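Local coordinates for protein TRAP dicarboxylate transporter-DctP subunit (PDB 4N6D) that probably captures an organic acid in the periplasm and delivers it to a TRAP-type membrane transporter, at residues 134-139 and 236-241. Sequence-based numbering, arbitrary orientation.
Sequences KEFKRF and AIIMNM. With I3C (5-amino-2,4,6-triiodobenzene-1,3-dicarboxylic acid), chain C.
Ile238 sets its CD1 methyl squarely over the ring of Phe139, a CH-pi contact 3.7 Å from the ring centroid and 13° off the normal. With CG1 lying between the backbone N and the carbonyl carbon (chi1 54°), the longer branch reaches the ring while CG2 stays close to Phe139 CG. Arg138 CB lies over the centre of the opposite face, and Met239 O meets the ring's edge in its plane. Further along the strand, Phe136 brings CE1 to within 3.7 Å of Ala236 CB, and its CD1 lies near Ile238 CG2, both methyls meeting the ring obliquely. Met241 doubles back at chi2 and chi3, which lays CE 3.6 Å from Lys137 O and also close to Phe139 O.

No direct hydrogen bond joins the segments; one water bridges them, donating to Arg138 O (2.8 Å) and accepting from Met241 N. I2 of the phasing compound I3C and Lys137 CE lie above opposite faces of the Arg138 guanidinium, both offset toward its rim; Arg138 NH2 is 3.3 Å from I3C N13, and Arg81 and Met84 complete the pocket.

In this family 7 (DctP-type) solute-binding protein, residues 134-139 lead from helix 117-131 into edge strand 139-146 of a five-stranded mixed sheet, where strand 234-240 lies between 90-94 and 139-146. Helix 79-85 packs on Phe139 and Ile238.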
ATOM      1  N   LYS A 134      -8.793   5.811  17.344  1.00 11.74           N
ATOM      2  CA  LYS A 134      -9.584   4.821  18.052  1.00 11.15           C
ATOM      3  C   LYS A 134     -10.030   3.667  17.165  1.00 12.24           C
ATOM      4  O   LYS A 134     -10.483   2.622  17.678  1.00 12.11           O
ATOM      5  CB  LYS A 134     -10.785   5.483  18.711  1.00 20.05           C
ATOM      6  CG  LYS A 134     -11.603   6.340  17.793  1.00 24.19           C
ATOM      7  CD  LYS A 134     -12.615   7.156  18.592  1.00 32.87           C
ATOM      8  CE  LYS A 134     -13.979   6.514  18.544  1.00 38.93           C
ATOM      9  NZ  LYS A 134     -14.561   6.555  17.178  1.00 45.16           N
ATOM     10  N   GLU A 135      -9.909   3.829  15.846  1.00 10.26           N
ATOM     11  CA  GLU A 135     -10.213   2.725  14.939  1.00  9.93           C
ATOM     12  C   GLU A 135      -9.376   1.484  15.243  1.00  9.98           C
ATOM     13  O   GLU A 135      -9.760   0.342  14.887  1.00 11.08           O
ATOM     14  CB  GLU A 135     -10.026   3.137  13.475  1.00  8.35           C
ATOM     15  CG  GLU A 135      -8.630   3.561  13.106  1.00  6.75           C
ATOM     16  CD  GLU A 135      -8.599   4.634  12.016  1.00  7.78           C
ATOM     17  OE1 GLU A 135      -9.498   5.499  12.004  1.00  8.81           O
ATOM     18  OE2 GLU A 135      -7.674   4.595  11.185  1.00  8.50           O
ATOM     19  N   PHE A 136      -8.243   1.677  15.908  1.00  9.20           N
ATOM     20  CA  PHE A 136      -7.378   0.542  16.262  1.00  9.03           C
ATOM     21  C   PHE A 136      -7.414   0.177  17.736  1.00 10.07           C
ATOM     22  O   PHE A 136      -6.596  -0.610  18.196  1.00 11.62           O
ATOM     23  CB  PHE A 136      -5.926   0.805  15.845  1.00 11.71           C
ATOM     24  CG  PHE A 136      -5.704   0.763  14.364  1.00  9.83           C
ATOM     25  CD1 PHE A 136      -5.811  -0.427  13.682  1.00 13.16           C
ATOM     26  CD2 PHE A 136      -5.380   1.911  13.659  1.00 14.93           C
ATOM     27  CE1 PHE A 136      -5.598  -0.476  12.309  1.00 16.69           C
ATOM     28  CE2 PHE A 136      -5.174   1.858  12.268  1.00 14.85           C
ATOM     29  CZ  PHE A 136      -5.289   0.672  11.621  1.00 13.73           C
ATOM     30  N   LYS A 137      -8.366   0.719  18.475  1.00 10.46           N
ATOM     31  CA  LYS A 137      -8.354   0.593  19.929  1.00 12.73           C
ATOM     32  C   LYS A 137      -8.457  -0.839  20.452  1.00 14.52           C
ATOM     33  O   LYS A 137      -8.034  -1.116  21.582  1.00 13.10           O
ATOM     34  CB  LYS A 137      -9.483   1.427  20.548  1.00 18.64           C
ATOM     35  CG  LYS A 137     -10.867   0.801  20.375  1.00 20.05           C
ATOM     36  CD  LYS A 137     -11.943   1.578  21.121  1.00 31.87           C
ATOM     37  CE  LYS A 137     -12.792   0.666  21.996  1.00 39.77           C
ATOM     38  NZ  LYS A 137     -14.258   0.926  21.803  1.00 45.20           N
ATOM     39  N   ARG A 138      -8.986  -1.749  19.643  1.00 10.34           N
ATOM     40  CA  ARG A 138      -9.156  -3.140  20.062  1.00 12.56           C
ATOM     41  C   ARG A 138      -7.887  -3.962  19.923  1.00 11.49           C
ATOM     42  O   ARG A 138      -7.835  -5.103  20.393  1.00 11.04           O
ATOM     43  CB  ARG A 138     -10.241  -3.795  19.235  1.00 16.47           C
ATOM     44  CG  ARG A 138     -11.568  -3.096  19.374  1.00 23.63           C
ATOM     45  CD  ARG A 138     -12.560  -3.931  20.099  1.00 25.99           C
ATOM     46  NE  ARG A 138     -13.877  -3.306  20.035  1.00 22.36           N
ATOM     47  CZ  ARG A 138     -14.529  -2.788  21.064  1.00 25.27           C
ATOM     48  NH1 ARG A 138     -15.729  -2.247  20.872  1.00 27.04           N
ATOM     49  NH2 ARG A 138     -13.997  -2.815  22.281  1.00 29.55           N
ATOM     50  N   PHE A 139      -6.882  -3.394  19.264  1.00 10.58           N
ATOM     51  CA  PHE A 139      -5.672  -4.141  18.910  1.00 10.59           C
ATOM     52  C   PHE A 139      -4.405  -3.469  19.391  1.00 10.31           C
ATOM     53  O   PHE A 139      -4.393  -2.266  19.657  1.00 11.72           O
ATOM     54  CB  PHE A 139      -5.557  -4.254  17.390  1.00 11.93           C
ATOM     55  CG  PHE A 139      -6.757  -4.837  16.741  1.00  9.30           C
ATOM     56  CD1 PHE A 139      -7.037  -6.187  16.863  1.00  9.38           C
ATOM     57  CD2 PHE A 139      -7.605  -4.048  16.001  1.00 10.92           C
ATOM     58  CE1 PHE A 139      -8.161  -6.736  16.251  1.00 11.20           C
ATOM     59  CE2 PHE A 139      -8.737  -4.586  15.408  1.00 14.08           C
ATOM     60  CZ  PHE A 139      -9.013  -5.918  15.528  1.00 11.48           C
ATOM     61  N   ALA A 236      -2.113  -2.453   7.932  1.00  6.69           N
ATOM     62  CA  ALA A 236      -1.767  -2.525   9.338  1.00  7.12           C
ATOM     63  C   ALA A 236      -1.541  -3.966   9.750  1.00  7.54           C
ATOM     64  O   ALA A 236      -2.255  -4.866   9.302  1.00  7.81           O
ATOM     65  CB  ALA A 236      -2.875  -1.911  10.199  1.00  8.15           C
ATOM     66  N   ILE A 237      -0.534  -4.176  10.585  1.00  6.02           N
ATOM     67  CA  ILE A 237      -0.349  -5.464  11.259  1.00  6.08           C
ATOM     68  C   ILE A 237      -0.894  -5.328  12.674  1.00  8.57           C
ATOM     69  O   ILE A 237      -0.430  -4.498  13.470  1.00  6.94           O
ATOM     70  CB  ILE A 237       1.118  -5.890  11.281  1.00  7.09           C
ATOM     71  CG1 ILE A 237       1.708  -5.922   9.851  1.00  6.13           C
ATOM     72  CG2 ILE A 237       1.254  -7.240  11.997  1.00  6.93           C
ATOM     73  CD1 ILE A 237       0.918  -6.790   8.856  1.00  6.12           C
ATOM     74  N   ILE A 238      -1.928  -6.112  12.966  1.00  6.17           N
ATOM     75  CA  ILE A 238      -2.647  -6.004  14.235  1.00  6.45           C
ATOM     76  C   ILE A 238      -2.456  -7.256  15.073  1.00  7.25           C
ATOM     77  O   ILE A 238      -2.332  -8.355  14.532  1.00  6.62           O
ATOM     78  CB  ILE A 238      -4.183  -5.746  14.018  1.00  8.71           C
ATOM     79  CG1 ILE A 238      -4.820  -6.790  13.091  1.00  7.49           C
ATOM     80  CG2 ILE A 238      -4.420  -4.329  13.475  1.00 12.59           C
ATOM     81  CD1 ILE A 238      -6.370  -6.792  13.106  1.00 10.86           C
ATOM     82  N   MET A 239      -2.452  -7.070  16.394  1.00  7.39           N
ATOM     83  CA  MET A 239      -2.315  -8.179  17.319  1.00  6.53           C
ATOM     84  C   MET A 239      -3.467  -8.170  18.321  1.00  7.47           C
ATOM     85  O   MET A 239      -3.896  -7.113  18.793  1.00  7.76           O
ATOM     86  CB  MET A 239      -0.971  -8.068  18.039  1.00  9.35           C
ATOM     87  CG  MET A 239      -0.744  -9.171  19.056  1.00  6.76           C
ATOM     88  SD  MET A 239       0.939  -9.177  19.695  1.00 10.87           S
ATOM     89  CE  MET A 239       1.032 -10.820  20.366  1.00 14.17           C
ATOM     90  N   ASN A 240      -3.953  -9.364  18.631  1.00  6.72           N
ATOM     91  CA  ASN A 240      -5.020  -9.551  19.611  1.00  7.10           C
ATOM     92  C   ASN A 240      -4.579  -8.987  20.960  1.00  8.43           C
ATOM     93  O   ASN A 240      -3.435  -9.196  21.376  1.00  8.47           O
ATOM     94  CB  ASN A 240      -5.313 -11.044  19.736  1.00  8.27           C
ATOM     95  CG  ASN A 240      -6.258 -11.347  20.856  1.00 12.82           C
ATOM     96  OD1 ASN A 240      -5.829 -11.563  21.985  1.00  9.49           O
ATOM     97  ND2 ASN A 240      -7.556 -11.393  20.553  1.00 11.76           N
ATOM     98  N   MET A 241      -5.454  -8.243  21.623  1.00  9.93           N
ATOM     99  CA  MET A 241      -5.070  -7.576  22.859  1.00  8.40           C
ATOM    100  C   MET A 241      -4.745  -8.550  23.987  1.00  9.06           C
ATOM    101  O   MET A 241      -3.812  -8.309  24.762  1.00  8.61           O
ATOM    102  CB  MET A 241      -6.152  -6.596  23.317  1.00  9.71           C
ATOM    103  CG  MET A 241      -5.690  -5.730  24.438  1.00  9.90           C
ATOM    104  SD  MET A 241      -4.520  -4.520  23.855  1.00 16.75           S
ATOM    105  CE  MET A 241      -5.629  -3.483  22.903  1.00 19.41           C
TER
HETATM  106  I3  I3C C 402     -16.449  -5.943  26.400  0.66 23.13           I
HETATM  107  I2  I3C C 402     -16.057  -6.188  20.346  0.66 22.85           I
HETATM  108  I1  I3C C 402     -16.073 -11.217  23.589  0.66 34.75           I
HETATM  109  O8  I3C C 402     -17.456  -9.324  26.422  0.66 22.53           O
HETATM  110  O9  I3C C 402     -15.260  -9.467  26.495  0.66 28.10           O
HETATM  111  C10 I3C C 402     -16.001  -9.273  21.060  0.66 23.24           C
HETATM  112  N13 I3C C 402     -16.296  -4.907  23.307  0.66 30.53           N
HETATM  113  C1  I3C C 402     -16.247  -8.382  24.635  0.66 24.20           C
HETATM  114  C6  I3C C 402     -16.299  -7.002  24.586  0.66 14.95           C
HETATM  115  C5  I3C C 402     -16.247  -6.331  23.376  0.66 26.74           C
HETATM  116  C4  I3C C 402     -16.157  -7.088  22.232  0.66 20.17           C
HETATM  117  C3  I3C C 402     -16.100  -8.464  22.291  0.66 19.18           C
HETATM  118  C2  I3C C 402     -16.155  -9.121  23.489  0.66 26.74           C
HETATM  119  C7  I3C C 402     -16.319  -9.099  25.926  0.66 24.07           C
HETATM  120  O11 I3C C 402     -14.884  -9.616  20.594  0.66 27.37           O
HETATM  121  O12 I3C C 402     -17.071  -9.617  20.503  0.66 21.67           O
HETATM  122  O   HOH W   1      -7.943  -7.895  20.144  1.00 10.91           O